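Local structure of ribosome-inactivating protein (Lychnis chalcedonica, 2G5X) at residues Gln220-Glu223 with Glu224-Lys227; Asp7-Ser10 with Ala11-Ser14; Ile196-Leu199 with Glu200-Ser204. The protein belongs to the plant ribosome-inactivating proteins, a family whose members put ribosomes out of action. All blocks are in the same frame, centred on the assembly; numbering follows the deposited sequence.

Contact 1 of 3, residues Gln220-Glu223 with Glu224-Lys227; sequences QFTE and EEMK
The carboxylate of E225 stands at the edge of the F221 ring, with OE2 close to the ring plane and 3.5 Å from CD2. The two planes are turned 65° apart, so the groups meet edge-on and do not stack. The same oxygen also touches F221 CB and takes the N-H of T222, with T222 N and E225 OE2 3.0 Å apart in a nearly straight bond. That donor arrives on the anti side of the carboxylate, 28° out of its plane; E225 OE1 forms a salt bridge with R195. In return T222 OG1, held between its backbone N and carbonyl carbon (chi1 69°), accepts from E225 N at 3.0 Å. This is the same reciprocal pattern as in a capping box, here without a regular helix. Threonine suits the place because its short hydroxyl reaches the backbone three residues on, and glutamate because its extended chain reaches back. M226 N bonds to T222 O at 3.1 Å, bridging the same residues. Methionine suits its place because its flexible chain can bend round: M226 CG rests 3.8 Å from F221 CB, and the bend at chi3 folds CE back to 3.3 Å from F221 O. E224 to K227 form a type I turn, and E223 and K227 have opposite charges beyond salt-bridge range. Lying in the loop after helix 203-210, the stretch places F221 against R195, L198 and L199 of helix 193-201, while M226 touches I206 and K227 touches Y210, both of helix 203-210.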
loop_
_atom_site.group_PDB
_atom_site.type_symbol
_atom_site.label_atom_id
_atom_site.label_comp_id
_atom_site.label_asym_id
_atom_site.label_seq_id
_atom_site.Cartn_x
_atom_site.Cartn_y
_atom_site.Cartn_z
ATOM N N GLN A 220 -2.714 14.033 21.301
ATOM C CA GLN A 220 -1.856 14.675 20.316
ATOM C C GLN A 220 -2.668 14.800 19.027
ATOM O O GLN A 220 -2.519 15.757 18.270
ATOM C CB GLN A 220 -0.602 13.829 20.086
ATOM C CG GLN A 220 0.227 14.239 18.883
ATOM C CD GLN A 220 1.532 13.468 18.796
ATOM O OE1 GLN A 220 2.514 13.949 18.225
ATOM N NE2 GLN A 220 1.554 12.273 19.373
ATOM N N PHE A 221 -3.534 13.819 18.792
ATOM C CA PHE A 221 -4.396 13.822 17.619
ATOM C C PHE A 221 -5.848 13.760 18.079
ATOM O O PHE A 221 -6.131 13.379 19.216
ATOM C CB PHE A 221 -4.079 12.631 16.708
ATOM C CG PHE A 221 -2.668 12.631 16.185
ATOM C CD1 PHE A 221 -1.659 11.955 16.864
ATOM C CD2 PHE A 221 -2.341 13.338 15.034
ATOM C CE1 PHE A 221 -0.343 11.985 16.401
ATOM C CE2 PHE A 221 -1.027 13.375 14.565
ATOM C CZ PHE A 221 -0.028 12.697 15.252
ATOM N N THR A 222 -6.763 14.144 17.199
ATOM C CA THR A 222 -8.182 14.131 17.534
ATOM C C THR A 222 -8.725 12.710 17.502
ATOM O O THR A 222 -8.082 11.797 16.984
ATOM C CB THR A 222 -9.002 14.973 16.538
ATOM O OG1 THR A 222 -9.006 14.328 15.259
ATOM C CG2 THR A 222 -8.409 16.361 16.396
ATOM N N GLU A 223 -9.918 12.526 18.056
ATOM C CA GLU A 223 -10.537 11.209 18.071
ATOM C C GLU A 223 -10.777 10.717 16.641
ATOM O O GLU A 223 -10.643 9.526 16.356
ATOM C CB GLU A 223 -11.851 11.255 18.850
ATOM C CG GLU A 223 -12.544 9.912 18.975
ATOM C CD GLU A 223 -13.686 9.936 19.971
ATOM O OE1 GLU A 223 -14.414 8.923 20.061
ATOM O OE2 GLU A 223 -13.853 10.962 20.666
ATOM N N GLU A 224 -11.115 11.636 15.741
ATOM C CA GLU A 224 -11.364 11.276 14.346
ATOM C C GLU A 224 -10.076 10.892 13.618
ATOM O O GLU A 224 -10.057 9.950 12.825
ATOM C CB GLU A 224 -12.053 12.430 13.609
ATOM C CG GLU A 224 -13.456 12.733 14.118
ATOM C CD GLU A 224 -13.458 13.509 15.422
ATOM O OE1 GLU A 224 -14.447 13.401 16.176
ATOM O OE2 GLU A 224 -12.480 14.239 15.688
ATOM N N GLU A 225 -9.000 11.623 13.883
ATOM C CA GLU A 225 -7.720 11.319 13.256
ATOM C C GLU A 225 -7.231 9.943 13.699
ATOM O O GLU A 225 -6.589 9.223 12.928
ATOM C CB GLU A 225 -6.678 12.377 13.630
ATOM C CG GLU A 225 -6.733 13.627 12.775
ATOM C CD GLU A 225 -5.859 14.745 13.312
ATOM O OE1 GLU A 225 -5.537 15.665 12.532
ATOM O OE2 GLU A 225 -5.505 14.713 14.513
ATOM N N MET A 226 -7.561 9.573 14.935
ATOM C CA MET A 226 -7.139 8.295 15.496
ATOM C C MET A 226 -8.033 7.101 15.167
ATOM O O MET A 226 -7.727 5.976 15.562
ATOM C CB MET A 226 -6.997 8.410 17.020
ATOM C CG MET A 226 -5.906 9.372 17.470
ATOM S SD MET A 226 -5.574 9.267 19.245
ATOM C CE MET A 226 -6.951 10.207 19.895
ATOM N N LYS A 227 -9.127 7.333 14.449
ATOM C CA LYS A 227 -10.042 6.251 14.089
ATOM C C LYS A 227 -9.349 5.290 13.119
ATOM O O LYS A 227 -9.283 5.542 11.913
ATOM C CB LYS A 227 -11.305 6.824 13.436
ATOM C CG LYS A 227 -12.574 6.025 13.699
ATOM C CD LYS A 227 -13.271 6.506 14.967
ATOM C CE LYS A 227 -14.380 5.555 15.389
ATOM N NZ LYS A 227 -15.078 6.021 16.621
#

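Contact 2 of 3, residues Asp7-Ser10 with Ala11-Ser14; sequences DSDS and AKYS
D9 and K12 slant across each other at the start of helix 10-25, the carboxylate lying against CG of the lysine. Their closest side-chain approach is D9 OD1 to K12 CG, 3.3 Å, whereas the bend of the lysine chain leaves D9 OD1 and K12 NZ 4.6 Å apart. The two side chains therefore touch through the aliphatic base of K12. D9 is the N-cap. With its CG swung opposite the backbone N (chi1 -177°), the carboxylate turns forward to the first amides of the helix. D9 OD2 accepts from K12 N at 3.3 Å, a fairly straight bond that comes from above the carboxylate plane. A weak, more bent one joins A11 N to the same D9 OD2 at 3.0 Å, and the methyl of A11 rests against that oxygen. Behind the cap, Y13 N bonds to D9 O at 3.2 Å, and S14 N to S10 O at 2.9 Å, the first rungs of the helix. Y13 points its ring away from the cap, among W4, V181 and I182, and its hydroxyl bonds to M167 O. S14, small enough to lie close to helix 175-184, bonds to E178. A carboxylate suits the N-cap because it can accept from amides that have no preceding turn to supply a carbonyl; its negative charge also faces the positive end of the helix dipole, which would probably favour the ionised form.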
loop_
_atom_site.group_PDB
_atom_site.type_symbol
_atom_site.label_atom_id
_atom_site.label_comp_id
_atom_site.label_asym_id
_atom_site.label_seq_id
_atom_site.Cartn_x
_atom_site.Cartn_y
_atom_site.Cartn_z
ATOM N N ASP A 7 -9.991 4.200 -10.533
ATOM C CA ASP A 7 -10.967 5.091 -11.151
ATOM C C ASP A 7 -11.610 5.991 -10.087
ATOM O O ASP A 7 -11.388 5.810 -8.890
ATOM C CB ASP A 7 -12.032 4.238 -11.851
ATOM C CG ASP A 7 -12.717 4.963 -12.987
ATOM O OD1 ASP A 7 -13.568 4.330 -13.651
ATOM O OD2 ASP A 7 -12.412 6.152 -13.222
ATOM N N SER A 8 -12.428 6.944 -10.527
ATOM C CA SER A 8 -13.062 7.900 -9.622
ATOM C C SER A 8 -14.305 7.454 -8.849
ATOM O O SER A 8 -15.058 8.293 -8.349
ATOM C CB SER A 8 -13.382 9.182 -10.395
ATOM O OG SER A 8 -14.163 8.903 -11.543
ATOM N N ASP A 9 -14.512 6.146 -8.733
ATOM C CA ASP A 9 -15.662 5.608 -8.004
ATOM C C ASP A 9 -15.239 5.375 -6.550
ATOM O O ASP A 9 -14.588 4.385 -6.243
ATOM C CB ASP A 9 -16.105 4.296 -8.664
ATOM C CG ASP A 9 -17.350 3.698 -8.030
ATOM O OD1 ASP A 9 -18.017 2.888 -8.711
ATOM O OD2 ASP A 9 -17.659 4.015 -6.860
ATOM N N SER A 10 -15.613 6.291 -5.656
ATOM C CA SER A 10 -15.220 6.182 -4.253
ATOM C C SER A 10 -15.825 4.987 -3.523
ATOM O O SER A 10 -15.246 4.489 -2.557
ATOM C CB SER A 10 -15.564 7.471 -3.499
ATOM O OG SER A 10 -16.959 7.589 -3.293
ATOM N N ALA A 11 -16.987 4.527 -3.973
ATOM C CA ALA A 11 -17.621 3.381 -3.332
ATOM C C ALA A 11 -16.751 2.143 -3.532
ATOM O O ALA A 11 -16.526 1.383 -2.589
ATOM C CB ALA A 11 -19.019 3.150 -3.911
ATOM N N LYS A 12 -16.257 1.950 -4.755
ATOM C CA LYS A 12 -15.403 0.804 -5.063
ATOM C C LYS A 12 -14.070 0.907 -4.326
ATOM O O LYS A 12 -13.488 -0.102 -3.929
ATOM C CB LYS A 12 -15.159 0.709 -6.574
ATOM C CG LYS A 12 -16.384 0.287 -7.380
ATOM C CD LYS A 12 -16.855 -1.100 -6.967
ATOM C CE LYS A 12 -18.046 -1.569 -7.793
ATOM N NZ LYS A 12 -17.711 -1.673 -9.240
ATOM N N TYR A 13 -13.589 2.132 -4.146
ATOM C CA TYR A 13 -12.337 2.354 -3.434
ATOM C C TYR A 13 -12.507 1.933 -1.970
ATOM O O TYR A 13 -11.666 1.216 -1.425
ATOM C CB TYR A 13 -11.949 3.834 -3.512
ATOM C CG TYR A 13 -10.744 4.222 -2.677
ATOM C CD1 TYR A 13 -9.470 3.724 -2.966
ATOM C CD2 TYR A 13 -10.875 5.111 -1.611
ATOM C CE1 TYR A 13 -8.355 4.108 -2.209
ATOM C CE2 TYR A 13 -9.772 5.501 -0.850
ATOM C CZ TYR A 13 -8.517 4.998 -1.154
ATOM O OH TYR A 13 -7.434 5.394 -0.403
ATOM N N SER A 14 -13.595 2.376 -1.342
ATOM C CA SER A 14 -13.857 2.038 0.057
ATOM C C SER A 14 -14.090 0.545 0.271
ATOM O O SER A 14 -13.660 -0.011 1.280
ATOM C CB SER A 14 -15.061 2.825 0.590
ATOM O OG SER A 14 -14.741 4.196 0.774
#

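Contact 3 of 3, residues Ile196-Leu199 with Glu200-Ser204; sequences ITLL and ENNWS
The backbone runs as alpha helix through E200 N to I196 O, 2.9 Å, and N201 N to T197 O, 3.1 Å, then breaks at N202, whose N bonds to L199 O at 3.0 Å and only weakly to L198 O. E200 crosses I196 obliquely, with CG against I196 O and E200 OE1 3.7 Å from I196 CG2. An extended chain beyond CG (chi2 172°) carries the carboxylate back a full turn. There a water donates both to T197 OG1 at 3.0 Å and to E200 OE2 at 2.9 Å, tying two side chains that do not bond directly. T197 OG1 also bonds to G193 O, and E200 OE2 forms a salt bridge with R130. The tightened turn at N202 is a joint between helices 193-201 and 203-210: the residue leaves helical angles (-93°/22°) and takes the N-cap position of the second. Asparagine is common at N-caps, though this side chain makes no capping bond. L198 and N202 run side by side, pointing the same way. The amide of N201 lies close to T197 O without bonding to it, and its OD1 accepts from R130. Beyond the joint, W203 NE1 bonds to L230 O, and the indole forms a cation-pi contact with R173.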
loop_
_atom_site.group_PDB
_atom_site.type_symbol
_atom_site.label_atom_id
_atom_site.label_comp_id
_atom_site.label_asym_id
_atom_site.label_seq_id
_atom_site.Cartn_x
_atom_site.Cartn_y
_atom_site.Cartn_z
ATOM N N ILE A 196 -0.641 14.911 8.496
ATOM C CA ILE A 196 -1.028 13.554 8.119
ATOM C C ILE A 196 0.192 12.640 8.128
ATOM O O ILE A 196 0.090 11.464 8.471
ATOM C CB ILE A 196 -1.691 13.514 6.716
ATOM C CG1 ILE A 196 -3.124 14.042 6.813
ATOM C CG2 ILE A 196 -1.681 12.086 6.165
ATOM C CD1 ILE A 196 -3.846 14.140 5.484
ATOM N N THR A 197 1.347 13.181 7.754
ATOM C CA THR A 197 2.573 12.394 7.744
ATOM C C THR A 197 2.928 11.974 9.177
ATOM O O THR A 197 3.346 10.840 9.413
ATOM C CB THR A 197 3.742 13.193 7.114
ATOM O OG1 THR A 197 3.433 13.487 5.742
ATOM C CG2 THR A 197 5.034 12.390 7.169
ATOM N N LEU A 198 2.746 12.882 10.134
ATOM C CA LEU A 198 3.038 12.578 11.536
ATOM C C LEU A 198 2.002 11.594 12.082
ATOM O O LEU A 198 2.321 10.720 12.893
ATOM C CB LEU A 198 3.033 13.861 12.372
ATOM C CG LEU A 198 3.433 13.717 13.844
ATOM C CD1 LEU A 198 4.838 13.133 13.946
ATOM C CD2 LEU A 198 3.374 15.082 14.518
ATOM N N LEU A 199 0.757 11.747 11.639
ATOM C CA LEU A 199 -0.311 10.850 12.064
ATOM C C LEU A 199 0.055 9.425 11.645
ATOM O O LEU A 199 -0.035 8.486 12.441
ATOM C CB LEU A 199 -1.634 11.260 11.409
ATOM C CG LEU A 199 -2.821 10.311 11.580
ATOM C CD1 LEU A 199 -3.167 10.142 13.063
ATOM C CD2 LEU A 199 -4.010 10.870 10.818
ATOM N N GLU A 200 0.461 9.278 10.387
ATOM C CA GLU A 200 0.856 7.980 9.846
ATOM C C GLU A 200 1.992 7.366 10.658
ATOM O O GLU A 200 1.995 6.167 10.928
ATOM C CB GLU A 200 1.295 8.125 8.384
ATOM C CG GLU A 200 0.151 8.396 7.413
ATOM C CD GLU A 200 0.627 8.721 6.004
ATOM O OE1 GLU A 200 -0.225 8.811 5.096
ATOM O OE2 GLU A 200 1.846 8.892 5.803
ATOM N N ASN A 201 2.962 8.188 11.043
ATOM C CA ASN A 201 4.092 7.692 11.821
ATOM C C ASN A 201 3.673 7.118 13.173
ATOM O O ASN A 201 4.364 6.259 13.724
ATOM C CB ASN A 201 5.119 8.804 12.053
ATOM C CG ASN A 201 5.812 9.234 10.776
ATOM O OD1 ASN A 201 5.764 8.539 9.762
ATOM N ND2 ASN A 201 6.483 10.378 10.826
ATOM N N ASN A 202 2.541 7.588 13.697
ATOM C CA ASN A 202 2.044 7.142 14.997
ATOM C C ASN A 202 1.047 5.978 14.963
ATOM O O ASN A 202 0.289 5.784 15.916
ATOM C CB ASN A 202 1.402 8.320 15.745
ATOM C CG ASN A 202 2.429 9.245 16.378
ATOM O OD1 ASN A 202 2.940 10.170 15.741
ATOM N ND2 ASN A 202 2.739 8.991 17.643
ATOM N N TRP A 203 1.049 5.199 13.886
ATOM C CA TRP A 203 0.123 4.072 13.781
ATOM C C TRP A 203 0.253 3.106 14.961
ATOM O O TRP A 203 -0.748 2.691 15.545
ATOM C CB TRP A 203 0.347 3.321 12.459
ATOM C CG TRP A 203 -0.569 2.141 12.258
ATOM C CD1 TRP A 203 -1.908 2.081 12.534
ATOM C CD2 TRP A 203 -0.219 0.867 11.703
ATOM N NE1 TRP A 203 -2.412 0.851 12.183
ATOM C CE2 TRP A 203 -1.397 0.087 11.669
ATOM C CE3 TRP A 203 0.977 0.309 11.226
ATOM C CZ2 TRP A 203 -1.415 -1.223 11.179
ATOM C CZ3 TRP A 203 0.959 -0.996 10.738
ATOM C CH2 TRP A 203 -0.231 -1.745 10.718
ATOM N N SER A 204 1.485 2.757 15.320
ATOM C CA SER A 204 1.717 1.831 16.427
ATOM C C SER A 204 1.260 2.373 17.782
ATOM O O SER A 204 0.622 1.659 18.562
ATOM C CB SER A 204 3.203 1.460 16.501
ATOM O OG SER A 204 3.450 0.579 17.586
HETATM O O HOH W 1 2.193 11.271 4.182
#

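How the contacts relate
Along the chain contact 2 comes first, then contact 3, then contact 1. Contacts 1 and 3 are neighbours, their centres 11 Å apart on the same side of the chain's centre: the F221 ring lies against helix 193-201, with F221 CE2 3.6 Å from L199 CA, and E225 O meets L199 CD1 at 3.5 Å. The C-terminal loop is thus folded back over the joint between helices 193-201 and 203-210. Contact 2, where the chain passes from strand 3-5 into helix 10-25, is remote, its centre about 24 Å from those of both others. Helix 175-184 links the regions, since S10, Y13 and S14 touch it from contact 2, and I196 and E200 from contact 3.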